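Putative 6-phosphogluconolactonase (Neisseria gonorrhoeae, PDB 3LHI) probably hydrolyses 6-phosphogluconolactone to 6-phosphogluconate, the second step of the oxidative stage of the pentose phosphate pathway. Local coordinates at residues Q16-A21 / H188-I193; D203-G208 / Y213-V218. All coordinates share one frame; numbering follows the deposited sequence. Where two conformers were deposited one is given.

Contact 1. Residues Q16-A21 / H188-I193; sequences QSLADA and HVFLAI
L18 and A21, one helical turn apart, meet F190 and A192, neighbours on one side of a strand, and the side chains meet through carbon atoms only. L18 reaches both strand residues with its two methyl branches: CD1 approaches F190 CD2 at 3.6 Å, obliquely to the ring, while CD2 lies 3.8 Å from A192 CB. Its CG stands anti to the backbone N (chi1 -179°), which carries the fork off the helix to the strand although the CB itself does not aim there. A forked leucine suits this place because each methyl can take a separate neighbour. The L18 and F190 side chains run past one another in opposite directions, and A21 CB lies 3.8 Å from F190 CE2, one ring atom farther out, again obliquely. The alanines are short enough to let helix and strand approach: A21 adds a methyl beside the ring and A192 one beside L18.

Polar groups lie on the other side of the helix. Q16 NE2 donates to D20 OD1 at 3.0 Å, one turn on, with the acceptor in the amide plane of Q16 but the nitrogen 34° out of the carboxylate plane, on its syn side. The same oxygen forms a salt bridge with K56, so two donors grip it. Helix and strand are joined by no hydrogen bond.

The axes of segments 16-21 and 188-193 approach to 10.8 Å and run nearly antiparallel, at 172°. F229 of the adjacent parallel strand 226-231 touches L18, A21 and F190, extending the apolar layer. Such a helix laid along a strand is the packing of an alpha/beta fold: helix 11-33 packs on one face of the sheet, over strands 188-194 and 226-231, beside helix 47-54, consistent with the family's Rossmann-like clan.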
ATOM      1  N   GLN A  16     -14.313  -1.603  -9.371  1.00 14.94           N
ATOM      2  CA  GLN A  16     -14.401  -0.666 -10.458  1.00 15.21           C
ATOM      3  C   GLN A  16     -14.458   0.767  -9.948  1.00 14.09           C
ATOM      4  O   GLN A  16     -13.827   1.680 -10.506  1.00 16.14           O
ATOM      5  CB  GLN A  16     -15.599  -0.945 -11.384  1.00 17.83           C
ATOM      6  CG  GLN A  16     -15.619  -0.033 -12.569  1.00 17.41           C
ATOM      7  CD  GLN A  16     -14.456  -0.293 -13.555  1.00 17.77           C
ATOM      8  OE1 GLN A  16     -14.264  -1.445 -13.999  1.00 21.59           O
ATOM      9  NE2 GLN A  16     -13.672   0.740 -13.856  1.00 18.76           N
ATOM     10  N   SER A  17     -15.225   0.975  -8.883  0.50 13.81           N
ATOM     11  CA  SER A  17     -15.399   2.303  -8.323  0.50 13.05           C
ATOM     12  C   SER A  17     -14.095   2.831  -7.683  0.50 12.02           C
ATOM     13  O   SER A  17     -13.811   4.019  -7.749  0.50 12.58           O
ATOM     14  CB  SER A  17     -16.528   2.292  -7.295  0.50 14.04           C
ATOM     15  OG  SER A  17     -17.785   2.081  -7.905  0.50 17.24           O
ATOM     16  N   LEU A  18     -13.310   1.944  -7.080  1.00 13.60           N
ATOM     17  CA  LEU A  18     -11.985   2.302  -6.560  1.00 12.44           C
ATOM     18  C   LEU A  18     -11.059   2.610  -7.739  1.00 12.08           C
ATOM     19  O   LEU A  18     -10.334   3.597  -7.713  1.00 12.47           O
ATOM     20  CB  LEU A  18     -11.443   1.186  -5.680  1.00 11.62           C
ATOM     21  CG  LEU A  18     -10.064   1.461  -5.067  1.00 12.84           C
ATOM     22  CD1 LEU A  18     -10.005   2.762  -4.280  1.00 13.87           C
ATOM     23  CD2 LEU A  18      -9.620   0.257  -4.259  1.00 14.23           C
ATOM     24  N   ALA A  19     -11.072   1.775  -8.779  1.00 13.05           N
ATOM     25  CA  ALA A  19     -10.241   2.054  -9.952  1.00 12.16           C
ATOM     26  C   ALA A  19     -10.558   3.440 -10.550  1.00 13.09           C
ATOM     27  O   ALA A  19      -9.671   4.181 -10.966  1.00 14.02           O
ATOM     28  CB  ALA A  19     -10.413   0.953 -10.997  1.00 14.56           C
ATOM     29  N   ASP A  20     -11.854   3.762 -10.609  1.00 14.46           N
ATOM     30  CA  ASP A  20     -12.289   5.026 -11.185  1.00 15.29           C
ATOM     31  C   ASP A  20     -11.727   6.182 -10.342  1.00 12.97           C
ATOM     32  O   ASP A  20     -11.197   7.162 -10.879  1.00 15.76           O
ATOM     33  CB  ASP A  20     -13.804   5.126 -11.241  1.00 15.71           C
ATOM     34  CG  ASP A  20     -14.441   4.180 -12.238  1.00 18.77           C
ATOM     35  OD1 ASP A  20     -13.761   3.588 -13.087  1.00 20.43           O
ATOM     36  OD2 ASP A  20     -15.707   4.028 -12.099  1.00 24.20           O
ATOM     37  N   ALA A  21     -11.839   6.083  -9.021  1.00 13.67           N
ATOM     38  CA  ALA A  21     -11.378   7.142  -8.124  1.00 13.50           C
ATOM     39  C   ALA A  21      -9.863   7.265  -8.156  1.00 14.61           C
ATOM     40  O   ALA A  21      -9.329   8.378  -8.133  1.00 14.53           O
ATOM     41  CB  ALA A  21     -11.880   6.899  -6.685  1.00 15.25           C
ATOM     42  N   HIS A 188      -3.054  11.522  -1.589  1.00 14.30           N
ATOM     43  CA  HIS A 188      -4.350  10.871  -1.674  1.00 13.72           C
ATOM     44  C   HIS A 188      -4.179   9.439  -1.146  1.00 13.36           C
ATOM     45  O   HIS A 188      -3.463   8.655  -1.786  1.00 14.82           O
ATOM     46  CB  HIS A 188      -4.840  10.874  -3.157  1.00 16.87           C
ATOM     47  CG  HIS A 188      -5.007  12.246  -3.723  1.00 25.05           C
ATOM     48  ND1 HIS A 188      -6.201  12.927  -3.647  1.00 37.88           N
ATOM     49  CD2 HIS A 188      -4.141  13.066  -4.366  1.00 29.90           C
ATOM     50  CE1 HIS A 188      -6.061  14.119  -4.207  1.00 39.31           C
ATOM     51  NE2 HIS A 188      -4.814  14.235  -4.635  1.00 35.67           N
ATOM     52  N   VAL A 189      -4.865   9.109  -0.052  1.00 13.82           N
ATOM     53  CA  VAL A 189      -4.800   7.818   0.585  1.00 13.94           C
ATOM     54  C   VAL A 189      -6.158   7.146   0.487  1.00 14.51           C
ATOM     55  O   VAL A 189      -7.183   7.698   0.902  1.00 16.46           O
ATOM     56  CB  VAL A 189      -4.375   7.937   2.048  1.00 14.98           C
ATOM     57  CG1 VAL A 189      -4.299   6.557   2.715  1.00 16.91           C
ATOM     58  CG2 VAL A 189      -2.986   8.649   2.141  1.00 14.92           C
ATOM     59  N   PHE A 190      -6.145   5.938  -0.025  1.00 13.04           N
ATOM     60  CA  PHE A 190      -7.322   5.084  -0.132  1.00 13.21           C
ATOM     61  C   PHE A 190      -7.127   3.853   0.756  1.00 15.16           C
ATOM     62  O   PHE A 190      -6.004   3.393   0.924  1.00 15.82           O
ATOM     63  CB  PHE A 190      -7.518   4.626  -1.553  1.00 13.45           C
ATOM     64  CG  PHE A 190      -7.857   5.705  -2.516  1.00 13.98           C
ATOM     65  CD1 PHE A 190      -6.857   6.487  -3.117  1.00 15.38           C
ATOM     66  CD2 PHE A 190      -9.157   5.962  -2.828  1.00 15.40           C
ATOM     67  CE1 PHE A 190      -7.209   7.518  -3.993  1.00 14.63           C
ATOM     68  CE2 PHE A 190      -9.492   6.934  -3.700  1.00 15.30           C
ATOM     69  CZ  PHE A 190      -8.534   7.742  -4.250  1.00 14.73           C
ATOM     70  N   LEU A 191      -8.209   3.308   1.302  1.00 14.93           N
ATOM     71  CA  LEU A 191      -8.217   2.041   2.047  1.00 13.97           C
ATOM     72  C   LEU A 191      -9.296   1.170   1.403  1.00 16.54           C
ATOM     73  O   LEU A 191     -10.469   1.614   1.293  1.00 17.96           O
ATOM     74  CB  LEU A 191      -8.546   2.282   3.528  1.00 15.04           C
ATOM     75  CG  LEU A 191      -8.707   1.001   4.362  1.00 16.00           C
ATOM     76  CD1 LEU A 191      -7.421   0.197   4.431  1.00 16.91           C
ATOM     77  CD2 LEU A 191      -9.178   1.360   5.768  1.00 18.43           C
ATOM     78  N   ALA A 192      -8.931  -0.041   1.026  1.00 15.04           N
ATOM     79  CA  ALA A 192      -9.873  -1.013   0.519  1.00 16.53           C
ATOM     80  C   ALA A 192      -9.956  -2.194   1.448  1.00 17.14           C
ATOM     81  O   ALA A 192      -8.936  -2.783   1.800  1.00 17.92           O
ATOM     82  CB  ALA A 192      -9.411  -1.494  -0.841  1.00 19.55           C
ATOM     83  N   ILE A 193     -11.174  -2.485   1.908  1.00 17.18           N
ATOM     84  CA  ILE A 193     -11.438  -3.576   2.837  1.00 18.14           C
ATOM     85  C   ILE A 193     -12.710  -4.297   2.405  1.00 21.29           C
ATOM     86  O   ILE A 193     -13.557  -3.713   1.759  1.00 20.45           O
ATOM     87  CB  ILE A 193     -11.518  -3.074   4.291  1.00 17.19           C
ATOM     88  CG1 ILE A 193     -12.453  -1.885   4.451  1.00 20.11           C
ATOM     89  CG2 ILE A 193     -10.107  -2.864   4.915  1.00 19.27           C
ATOM     90  CD1 ILE A 193     -12.967  -1.676   5.883  1.00 23.11           C
TER

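Contact 2. Residues D203-G208 / Y213-V218; sequences DQAAQG and YPISLV
Y213 lies against Q204 and A205 near the end of helix 196-206. Followed outward, its CB comes first, 4.1 Å from A205 CB. The ring then leaves on the side of the backbone N, with CG anti to the carbonyl carbon (chi1 -50°), which swings it across the Q204 side chain. Its CE2 is the atom closest to Q204, 3.4 Å from CG, and CD2 and CZ flank that approach at 3.9 Å each. At the tip, OH is still 4.1 Å from the same Q204 CG. The methylene meets the ring obliquely, and the chain of Q204 bends at chi2, leaving its amide plane 53° from the ring plane. Glutamine suits this partly exposed edge: its aliphatic part lies against the tyrosine while its amide remains beyond the ring contact.

A205 suits the close approach, its CA 4.6 Å from that of S216. Its methyl meets I215 CG2 at 3.5 Å, the short branch of the isoleucine, while CG1 leads away from the helix. S216 CB is set against two backbone oxygens, A205 O at 3.3 Å and that of G208. Its hydroxyl lies near Y213 O and N210 O, both in the connection leading into the second helix; the Y213 carbonyl also receives the backbone N-H of S216. G208 leaves the first helix with positive phi (154°), where a side chain would jam against the preceding carbonyl, so glycine fits the turn.

N220 ND2 bonds to S216 O and, weakly, to A205 O, bridging the two segments. A short connection thus sets the start of helix 215-219 beside the end of helix 196-206, a compact helix-loop-helix junction with alanine and serine at the closest approach.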
ATOM      1  N   ASP A 203     -14.211  -0.376  12.483  1.00 23.79           N
ATOM      2  CA  ASP A 203     -14.989   0.484  13.385  1.00 26.76           C
ATOM      3  C   ASP A 203     -14.275   0.678  14.742  1.00 25.56           C
ATOM      4  O   ASP A 203     -14.249   1.803  15.290  1.00 28.25           O
ATOM      5  CB  ASP A 203     -16.404  -0.066  13.548  1.00 29.55           C
ATOM      6  CG  ASP A 203     -17.259   0.083  12.282  1.00 32.52           C
ATOM      7  OD1 ASP A 203     -17.005   0.995  11.450  1.00 32.15           O
ATOM      8  OD2 ASP A 203     -18.207  -0.730  12.140  1.00 38.95           O
ATOM      9  N   GLN A 204     -13.680  -0.378  15.277  0.50 26.34           N
ATOM     10  CA  GLN A 204     -12.829  -0.218  16.470  0.50 26.20           C
ATOM     11  C   GLN A 204     -11.715   0.795  16.189  0.50 26.73           C
ATOM     12  O   GLN A 204     -11.553   1.809  16.911  0.50 24.93           O
ATOM     13  CB  GLN A 204     -12.236  -1.556  16.880  0.50 26.85           C
ATOM     14  CG  GLN A 204     -11.456  -1.556  18.192  0.50 30.45           C
ATOM     15  CD  GLN A 204     -12.303  -1.237  19.398  0.50 34.22           C
ATOM     16  OE1 GLN A 204     -13.466  -1.660  19.496  0.50 35.38           O
ATOM     17  NE2 GLN A 204     -11.726  -0.484  20.334  0.50 36.38           N
ATOM     18  N   ALA A 205     -10.978   0.572  15.098  1.00 25.07           N
ATOM     19  CA  ALA A 205      -9.852   1.458  14.826  1.00 24.27           C
ATOM     20  C   ALA A 205     -10.274   2.897  14.685  1.00 24.43           C
ATOM     21  O   ALA A 205      -9.528   3.796  15.031  1.00 25.85           O
ATOM     22  CB  ALA A 205      -9.072   0.980  13.574  1.00 21.84           C
ATOM     23  N   ALA A 206     -11.477   3.109  14.130  1.00 25.31           N
ATOM     24  CA  ALA A 206     -12.035   4.438  13.914  1.00 28.59           C
ATOM     25  C   ALA A 206     -12.318   5.216  15.224  1.00 30.41           C
ATOM     26  O   ALA A 206     -12.369   6.437  15.195  1.00 35.03           O
ATOM     27  CB  ALA A 206     -13.362   4.327  13.066  1.00 29.08           C
ATOM     28  N   GLN A 207     -12.475   4.484  16.336  0.50 29.77           N
ATOM     29  CA  GLN A 207     -12.751   5.046  17.690  0.50 31.15           C
ATOM     30  C   GLN A 207     -11.681   5.998  18.247  0.50 30.08           C
ATOM     31  O   GLN A 207     -11.977   6.841  19.122  0.50 29.44           O
ATOM     32  CB  GLN A 207     -12.895   3.904  18.706  0.50 31.72           C
ATOM     33  CG  GLN A 207     -14.177   3.086  18.604  0.50 35.22           C
ATOM     34  CD  GLN A 207     -14.358   2.129  19.785  0.50 39.28           C
ATOM     35  OE1 GLN A 207     -14.165   2.511  20.942  0.50 43.55           O
ATOM     36  NE2 GLN A 207     -14.725   0.885  19.494  0.50 39.27           N
ATOM     37  N   GLY A 208     -10.436   5.798  17.808  1.00 30.07           N
ATOM     38  CA  GLY A 208      -9.302   6.610  18.192  1.00 27.06           C
ATOM     39  C   GLY A 208      -7.989   5.875  18.092  1.00 22.75           C
ATOM     40  O   GLY A 208      -7.970   4.683  17.790  1.00 23.10           O
ATOM     41  N   TYR A 213      -4.257  -1.524  16.985  1.00 15.45           N
ATOM     42  CA  TYR A 213      -4.854  -1.552  15.644  1.00 14.68           C
ATOM     43  C   TYR A 213      -4.147  -0.459  14.816  1.00 13.18           C
ATOM     44  O   TYR A 213      -4.624   0.671  14.779  1.00 14.68           O
ATOM     45  CB  TYR A 213      -6.383  -1.280  15.705  1.00 17.61           C
ATOM     46  CG  TYR A 213      -7.095  -2.132  16.725  1.00 20.82           C
ATOM     47  CD1 TYR A 213      -7.176  -3.509  16.588  1.00 24.33           C
ATOM     48  CD2 TYR A 213      -7.567  -1.551  17.899  1.00 24.54           C
ATOM     49  CE1 TYR A 213      -7.805  -4.296  17.577  1.00 27.70           C
ATOM     50  CE2 TYR A 213      -8.183  -2.310  18.888  1.00 26.27           C
ATOM     51  CZ  TYR A 213      -8.283  -3.684  18.727  1.00 28.63           C
ATOM     52  OH  TYR A 213      -8.881  -4.423  19.729  1.00 37.77           O
ATOM     53  N   PRO A 214      -2.993  -0.806  14.208  1.00 13.12           N
ATOM     54  CA  PRO A 214      -2.160   0.264  13.650  1.00 13.99           C
ATOM     55  C   PRO A 214      -2.833   1.179  12.621  1.00 13.79           C
ATOM     56  O   PRO A 214      -2.470   2.364  12.538  1.00 13.52           O
ATOM     57  CB  PRO A 214      -0.962  -0.491  13.088  1.00 13.14           C
ATOM     58  CG  PRO A 214      -0.796  -1.606  14.005  1.00 13.77           C
ATOM     59  CD  PRO A 214      -2.233  -2.064  14.285  1.00 12.45           C
ATOM     60  N   ILE A 215      -3.817   0.674  11.880  1.00 12.97           N
ATOM     61  CA  ILE A 215      -4.536   1.546  10.955  1.00 13.15           C
ATOM     62  C   ILE A 215      -5.169   2.756  11.639  1.00 13.05           C
ATOM     63  O   ILE A 215      -5.352   3.792  11.028  1.00 13.20           O
ATOM     64  CB  ILE A 215      -5.559   0.756  10.150  1.00 14.65           C
ATOM     65  CG1 ILE A 215      -6.167   1.576   9.010  1.00 20.11           C
ATOM     66  CG2 ILE A 215      -6.747   0.294  11.043  1.00 15.80           C
ATOM     67  CD1 ILE A 215      -5.322   1.909   7.856  1.00 22.06           C
ATOM     68  N   SER A 216      -5.463   2.607  12.937  1.00 14.15           N
ATOM     69  CA  SER A 216      -6.006   3.711  13.718  1.00 14.59           C
ATOM     70  C   SER A 216      -5.086   4.910  13.726  1.00 14.37           C
ATOM     71  O   SER A 216      -5.552   6.029  13.901  1.00 16.00           O
ATOM     72  CB  SER A 216      -6.287   3.340  15.187  1.00 15.14           C
ATOM     73  OG  SER A 216      -5.125   3.140  15.937  1.00 16.14           O
ATOM     74  N   LEU A 217      -3.782   4.688  13.611  1.00 13.56           N
ATOM     75  CA  LEU A 217      -2.830   5.791  13.621  1.00 14.23           C
ATOM     76  C   LEU A 217      -2.839   6.588  12.321  1.00 14.57           C
ATOM     77  O   LEU A 217      -2.370   7.738  12.275  1.00 15.31           O
ATOM     78  CB  LEU A 217      -1.421   5.311  13.940  1.00 14.81           C
ATOM     79  CG  LEU A 217      -1.271   4.505  15.245  1.00 17.04           C
ATOM     80  CD1 LEU A 217       0.206   4.140  15.411  1.00 20.27           C
ATOM     81  CD2 LEU A 217      -1.906   5.224  16.441  1.00 21.29           C
ATOM     82  N   VAL A 218      -3.304   5.949  11.238  1.00 14.60           N
ATOM     83  CA  VAL A 218      -3.507   6.607   9.966  1.00 15.31           C
ATOM     84  C   VAL A 218      -4.840   7.323   9.965  1.00 16.39           C
ATOM     85  O   VAL A 218      -4.893   8.486   9.598  1.00 18.99           O
ATOM     86  CB  VAL A 218      -3.428   5.581   8.820  1.00 13.11           C
ATOM     87  CG1 VAL A 218      -3.765   6.269   7.450  1.00 16.63           C
ATOM     88  CG2 VAL A 218      -2.068   4.818   8.784  1.00 14.54           C
TER

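Contact 1 is complete in the sequence before contact 2 begins, and strand 188-194 leads directly into helix 196-206, so the two follow in series along one chain path. Their centres lie about 19 Å apart, and although the nearest atoms come to about 4 Å they do not touch. The centre of contact 1 lies about 11 Å from the centre of the chain, where a helix packs on the sheet; that of contact 2 lies about 17 Å from it, where the chain turns between helices before strand 226-231. That strand then pairs in parallel with both 188-194 and 3-8, returning the path beside contact 1. Both contacts belong to the glucosamine-6-phosphate isomerase/6-phosphogluconolactonase family region.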